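Local atomic coordinates of CT263 (Chlamydia trachomatis, PDB entry 4QAS), a protein that probably acts as an MTAN-type nucleosidase, hydrolysing nucleoside substrates such as a futalosine intermediate on the way to menaquinone. Residues Glu143-Phe146 against Ile147-Ala151; Gly172-Phe175 against Leu176-Asn179; Phe192-Tyr195 against Ser196-Asp200. The protein carries 1 engineered substitution. One frame throughout, in Å; residues are numbered along the deposited sequence.

How the contacts relate
All three contacts are local, each joining neighbouring turns of one helical stretch; contact 1 shows regular helical bonding, whereas in contacts 2 and 3 a side chain bonds back to a carbonyl of the last turn. From the N terminus, contact 1 comes first, after the short strand 139-141, in helix 144-153, which packs against strands of the sheet. Contact 2 follows strand 158-167 and sets the short helix 173-178 against it; contact 3 ends the next helix, 180-197, and brings it to the second subunit. They stand in series, without nesting or crossing, and none closes a long loop. Contacts 1 and 2 lie on opposite sides of the chain's centre, their own centres 25 Å apart.

Contact 1: Glu143-Phe146 against Ile147-Ala151; sequences EGFF and IAKQA
Ile147 donates its backbone N-H to Glu143 O, the first of four successive i to i+4 bonds that join these turns. CG1 of Ile147 stands beside the backbone N (chi1 -64°), and this brings the longer branch back over the same carbonyl: CG1 lies 3.3 Å from Glu143 O. The terminal CD1 then reaches CB of Glu143 at 4.0 Å, an apolar touch at the stem of an otherwise polar side chain. Ala148 follows with a nearly straight bond from its N to Gly144 O, its small CB resting against the carbonyl oxygens of Gly144 and Phe145. Lys149 N binds Phe145 O at 2.9 Å, and the two side chains run alongside each other in the same direction. Only the root of the lysine takes part, its CB meeting CE1 of Phe145 at 3.8 Å before the chain bends at chi2 and leads its amino end away. Gln150 lays its CG over one face of the Phe146 ring, 4.0 Å from the centroid and displaced toward the rim, in a CH-pi contact; the side-chain amide lies almost parallel to the ring, the planes 6° apart. Phe146 O accepts Gln150 N at 3.0 Å and also a water, 2.9 Å away, that donates in turn to Gln150 OE1. With NE2 given to Leu62 O, both ends of the amide are engaged, which should fix its rotation. Around the helix, Phe145 and Ala148 pack on strand 90-99, with Phe145 and Lys149 also against strand 106-110, while Ile147, Gln150 and Ala151 rest on Trp72 of strand 71-80, so that helix 144-153 is lodged among strands of the mixed sheet.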
# COMPACT_ATOMS: atom_id res chain seq x y z
N GLU A 143 4.23 -0.07 23.78
CA GLU A 143 2.98 0.67 23.87
C GLU A 143 1.71 -0.16 23.70
O GLU A 143 0.63 0.36 23.93
CB GLU A 143 2.96 1.80 22.82
CG GLU A 143 4.05 2.83 22.99
CD GLU A 143 3.95 3.60 24.30
OE1 GLU A 143 2.88 3.55 24.95
OE2 GLU A 143 4.95 4.24 24.70
N GLY A 144 1.81 -1.43 23.31
CA GLY A 144 0.62 -2.18 22.95
C GLY A 144 -0.40 -2.29 24.06
O GLY A 144 -1.59 -2.07 23.84
N PHE A 145 0.03 -2.64 25.28
CA PHE A 145 -0.96 -2.80 26.33
C PHE A 145 -1.65 -1.46 26.63
O PHE A 145 -2.87 -1.40 26.76
CB PHE A 145 -0.39 -3.37 27.62
CG PHE A 145 -1.47 -3.60 28.63
CD1 PHE A 145 -1.86 -2.58 29.47
CD2 PHE A 145 -2.15 -4.81 28.70
CE1 PHE A 145 -2.88 -2.76 30.35
CE2 PHE A 145 -3.15 -5.01 29.59
CZ PHE A 145 -3.53 -3.98 30.44
N PHE A 146 -0.85 -0.39 26.75
CA PHE A 146 -1.41 0.94 26.98
C PHE A 146 -2.50 1.26 25.97
O PHE A 146 -3.58 1.73 26.35
CB PHE A 146 -0.27 1.96 26.90
CG PHE A 146 -0.75 3.39 26.88
CD1 PHE A 146 -1.39 3.90 27.98
CD2 PHE A 146 -0.56 4.20 25.77
CE1 PHE A 146 -1.85 5.21 28.01
CE2 PHE A 146 -1.01 5.52 25.79
CZ PHE A 146 -1.66 6.02 26.91
N ILE A 147 -2.26 0.96 24.69
CA ILE A 147 -3.22 1.31 23.66
C ILE A 147 -4.48 0.46 23.80
O ILE A 147 -5.59 0.96 23.70
CB ILE A 147 -2.58 1.16 22.27
CG1 ILE A 147 -1.44 2.17 22.11
CG2 ILE A 147 -3.64 1.36 21.18
CD1 ILE A 147 -0.52 1.89 20.94
N ALA A 148 -4.31 -0.86 23.99
CA ALA A 148 -5.47 -1.74 24.13
C ALA A 148 -6.32 -1.33 25.32
O ALA A 148 -7.56 -1.39 25.27
CB ALA A 148 -5.04 -3.19 24.29
N LYS A 149 -5.68 -0.97 26.43
CA LYS A 149 -6.44 -0.56 27.61
C LYS A 149 -7.18 0.74 27.36
O LYS A 149 -8.34 0.88 27.76
CB LYS A 149 -5.51 -0.45 28.81
CG LYS A 149 -6.20 -0.03 30.10
CD LYS A 149 -7.23 -1.07 30.54
CE LYS A 149 -7.82 -0.75 31.91
NZ LYS A 149 -8.50 0.57 31.93
N GLN A 150 -6.54 1.70 26.68
CA GLN A 150 -7.25 2.94 26.35
C GLN A 150 -8.42 2.67 25.41
O GLN A 150 -9.48 3.28 25.55
CB GLN A 150 -6.29 3.98 25.76
CG GLN A 150 -5.22 4.47 26.73
CD GLN A 150 -5.81 4.97 28.02
OE1 GLN A 150 -5.86 4.25 29.02
NE2 GLN A 150 -6.28 6.21 28.02
N ALA A 151 -8.26 1.73 24.47
CA ALA A 151 -9.37 1.38 23.58
C ALA A 151 -10.56 0.85 24.37
O ALA A 151 -11.72 1.14 24.03
CB ALA A 151 -8.91 0.33 22.56
O HOH W 1 -3.80 2.29 29.14

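Contact 2: Gly172-Phe175 against Leu176-Asn179; sequences GQDF and LKNN
With CG of Phe175 anti to its own N (chi1 -169°) and CG of Asn179 set beside its N (chi1 -73°), ring and carboxamide are brought one above the other. ND2 of Asn179 lies 3.2 Å above the plane of the Phe175 ring, over its centre, and the two flat groups are stacked with their planes 21° apart. The same nitrogen donates to Phe175 O at 2.9 Å, meeting a lone pair in the carbonyl plane, while the oxygen lies in the plane of the amide. One residue therefore offers Asn179 both a face and an acceptor, and the bond should hold the amide against turning. Phe175 O also takes a weak bond from Asn178 N, whose better partner is Asp174 O at 3.0 Å. One residue earlier, Lys177 N donates to Gln173 O at 3.1 Å. Gln173 and Leu176 run side by side, the nearest approach between the two side chains being OE1 of Gln173 to CD2 of Leu176 at 4.2 Å; NE2 of Gln173 is held by Thr169 O, and both side chains lean on the engineered Asn166. Asn179 stands at the N-cap position of helix 180-197, but its side chain is turned back to Phe175 and makes no capping bond. The arrangement is a helix terminus at which a side-chain amide supplies a donor to the last turn, at the junction of the two C-terminal helices of this MTAN-like alpha/beta fold.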
# COMPACT_ATOMS: atom_id res chain seq x y z
N GLY A 172 21.60 -7.65 19.13
CA GLY A 172 20.44 -7.62 18.26
C GLY A 172 19.90 -6.24 17.98
O GLY A 172 19.09 -6.08 17.07
N GLN A 173 20.33 -5.21 18.71
CA GLN A 173 19.72 -3.90 18.52
C GLN A 173 20.10 -3.27 17.18
O GLN A 173 19.33 -2.48 16.63
CB GLN A 173 20.10 -2.95 19.65
CG GLN A 173 19.66 -3.41 21.04
CD GLN A 173 18.16 -3.63 21.14
OE1 GLN A 173 17.35 -2.74 20.81
NE2 GLN A 173 17.77 -4.83 21.57
N ASP A 174 21.27 -3.60 16.63
CA ASP A 174 21.70 -2.97 15.39
C ASP A 174 20.75 -3.26 14.25
O ASP A 174 20.53 -2.41 13.38
CB ASP A 174 23.10 -3.45 15.02
CG ASP A 174 24.20 -2.70 15.76
OD1 ASP A 174 24.00 -1.50 16.04
OD2 ASP A 174 25.24 -3.31 16.07
N PHE A 175 20.15 -4.45 14.23
CA PHE A 175 19.23 -4.78 13.15
C PHE A 175 18.02 -3.84 13.16
O PHE A 175 17.58 -3.37 12.10
CB PHE A 175 18.76 -6.23 13.25
CG PHE A 175 18.03 -6.70 12.04
CD1 PHE A 175 18.72 -7.23 10.97
CD2 PHE A 175 16.66 -6.58 11.96
CE1 PHE A 175 18.04 -7.66 9.84
CE2 PHE A 175 15.99 -6.98 10.82
CZ PHE A 175 16.67 -7.53 9.77
N LEU A 176 17.48 -3.54 14.34
CA LEU A 176 16.41 -2.56 14.46
C LEU A 176 16.87 -1.20 13.95
O LEU A 176 16.18 -0.56 13.15
CB LEU A 176 15.98 -2.47 15.92
CG LEU A 176 15.05 -1.31 16.30
CD1 LEU A 176 13.73 -1.34 15.53
CD2 LEU A 176 14.78 -1.35 17.80
N LYS A 177 18.05 -0.77 14.37
CA LYS A 177 18.56 0.53 13.96
C LYS A 177 18.66 0.65 12.44
O LYS A 177 18.41 1.72 11.88
CB LYS A 177 19.94 0.74 14.59
CG LYS A 177 20.67 1.98 14.10
CD LYS A 177 22.07 2.08 14.69
CE LYS A 177 22.74 3.39 14.31
NZ LYS A 177 24.04 3.57 15.00
N ASN A 178 19.02 -0.44 11.76
CA ASN A 178 19.37 -0.40 10.35
C ASN A 178 18.25 -0.80 9.41
O ASN A 178 18.42 -0.71 8.19
CB ASN A 178 20.57 -1.31 10.08
CG ASN A 178 21.84 -0.81 10.73
OD1 ASN A 178 22.05 0.39 10.88
ND2 ASN A 178 22.69 -1.75 11.12
N ASN A 179 17.11 -1.24 9.93
CA ASN A 179 16.05 -1.78 9.09
C ASN A 179 14.70 -1.09 9.27
O ASN A 179 13.66 -1.66 8.93
CB ASN A 179 15.95 -3.29 9.28
CG ASN A 179 17.10 -4.01 8.64
OD1 ASN A 179 17.08 -4.26 7.43
ND2 ASN A 179 18.13 -4.30 9.41

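Contact 3: Phe192-Tyr195 against Ser196-Asp200; sequences FPIY and SSFID
Between Phe192 and Phe198 the backbone bonding changes as the helix runs out: Ser196 N still reaches Phe192 O in the regular i to i+4 way at 2.9 Å, whereas Phe198 N donates to Tyr195 O, three residues back, at 3.1 Å and from well above the carbonyl plane. Pro193, which cannot donate to the turn before it, marks a kink in the helix, but its own carbonyl is doubly used. Ser197 N approaches Pro193 O from one face of the carbonyl plane and Ser197 OG from the other, the hydroxyl at 2.8 Å. This side-chain bond belongs to one of two conformers modelled for Ser197, with OG set beside its own N (chi1 -61°), so it may be held only part of the time. Phe198 lies alongside Ile194, pointing the same way, and turns its edge to it: CG2 of Ile194 is in the ring plane, 4.0 Å from CE2 of Phe198. Ile194 O stands near the same edge, 3.2 Å from CD2 of Phe198. In the conformer described, Tyr195 crosses Ile199 so that CD1 of Ile199 touches CZ of Tyr195 at 3.6 Å. Phe198 also stacks on Phe7, and Asn42 hydrogen-bonds the backbone of Phe198 and, beyond the turn, of Asp200. Here is a helix C-terminus running into an extended tail. Phe192 and Tyr195, on the last turns, face the second subunit, where Phe192 meets its counterpart edge-to-face, consistent with the homodimers of the MTAN family.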
# COMPACT_ATOMS: atom_id res chain seq x y z
N PHE A 192 -2.89 -2.30 4.42
CA PHE A 192 -3.70 -2.03 3.24
C PHE A 192 -4.89 -2.98 3.09
O PHE A 192 -6.00 -2.49 2.83
CB PHE A 192 -2.85 -1.99 1.98
CG PHE A 192 -3.67 -1.70 0.79
CD1 PHE A 192 -4.09 -0.41 0.53
CD2 PHE A 192 -4.14 -2.73 -0.00
CE1 PHE A 192 -4.91 -0.15 -0.56
CE2 PHE A 192 -4.94 -2.47 -1.07
CZ PHE A 192 -5.33 -1.18 -1.36
N PRO A 193 -4.74 -4.30 3.16
CA PRO A 193 -5.93 -5.15 2.92
C PRO A 193 -7.00 -4.98 3.98
O PRO A 193 -8.18 -5.21 3.69
CB PRO A 193 -5.36 -6.57 2.88
CG PRO A 193 -4.05 -6.50 3.55
CD PRO A 193 -3.51 -5.11 3.27
N ILE A 194 -6.63 -4.55 5.19
CA ILE A 194 -7.65 -4.25 6.20
C ILE A 194 -8.46 -3.04 5.77
O ILE A 194 -9.70 -3.08 5.75
CB ILE A 194 -7.01 -4.03 7.58
CG1 ILE A 194 -6.06 -5.17 7.92
CG2 ILE A 194 -8.14 -3.89 8.61
CD1 ILE A 194 -5.24 -4.90 9.17
N TYR A 195 -7.78 -1.94 5.44
CA TYR A 195 -8.47 -0.76 4.93
C TYR A 195 -9.37 -1.14 3.76
O TYR A 195 -10.54 -0.73 3.69
CB TYR A 195 -7.44 0.29 4.51
CG TYR A 195 -7.85 1.10 3.31
CD1 TYR A 195 -8.71 2.19 3.43
CD2 TYR A 195 -7.40 0.77 2.04
CE1 TYR A 195 -9.10 2.94 2.32
CE2 TYR A 195 -7.77 1.50 0.93
CZ TYR A 195 -8.63 2.58 1.07
OH TYR A 195 -8.98 3.29 -0.05
N SER A 196 -8.84 -1.93 2.83
CA SER A 196 -9.59 -2.30 1.64
C SER A 196 -10.87 -3.05 1.99
O SER A 196 -11.90 -2.86 1.35
CB SER A 196 -8.68 -3.15 0.75
OG SER A 196 -9.27 -3.33 -0.51
N SER A 197 -10.82 -3.90 3.02
CA SER A 197 -11.99 -4.69 3.40
C SER A 197 -13.17 -3.82 3.83
O SER A 197 -14.32 -4.27 3.74
CB SER A 197 -11.61 -5.62 4.56
OG SER A 197 -10.59 -6.52 4.20
N PHE A 198 -12.92 -2.61 4.31
CA PHE A 198 -13.99 -1.76 4.83
C PHE A 198 -14.53 -0.76 3.82
O PHE A 198 -15.39 0.05 4.17
CB PHE A 198 -13.53 -1.06 6.10
CG PHE A 198 -13.43 -1.97 7.28
CD1 PHE A 198 -14.56 -2.35 7.98
CD2 PHE A 198 -12.20 -2.48 7.65
CE1 PHE A 198 -14.45 -3.22 9.08
CE2 PHE A 198 -12.09 -3.34 8.74
CZ PHE A 198 -13.23 -3.71 9.45
N ILE A 199 -14.08 -0.82 2.57
CA ILE A 199 -14.68 -0.02 1.52
C ILE A 199 -16.01 -0.66 1.15
O ILE A 199 -16.06 -1.82 0.75
CB ILE A 199 -13.73 0.05 0.31
CG1 ILE A 199 -12.54 0.95 0.64
CG2 ILE A 199 -14.44 0.56 -0.92
CD1 ILE A 199 -11.44 0.94 -0.42
N ASP A 200 -17.10 0.09 1.30
CA ASP A 200 -18.44 -0.41 1.04
C ASP A 200 -18.97 0.30 -0.21
O ASP A 200 -19.53 1.39 -0.13
CB ASP A 200 -19.35 -0.15 2.23
CG ASP A 200 -20.77 -0.64 2.01
OD1 ASP A 200 -20.96 -1.63 1.26
OD2 ASP A 200 -21.70 -0.04 2.58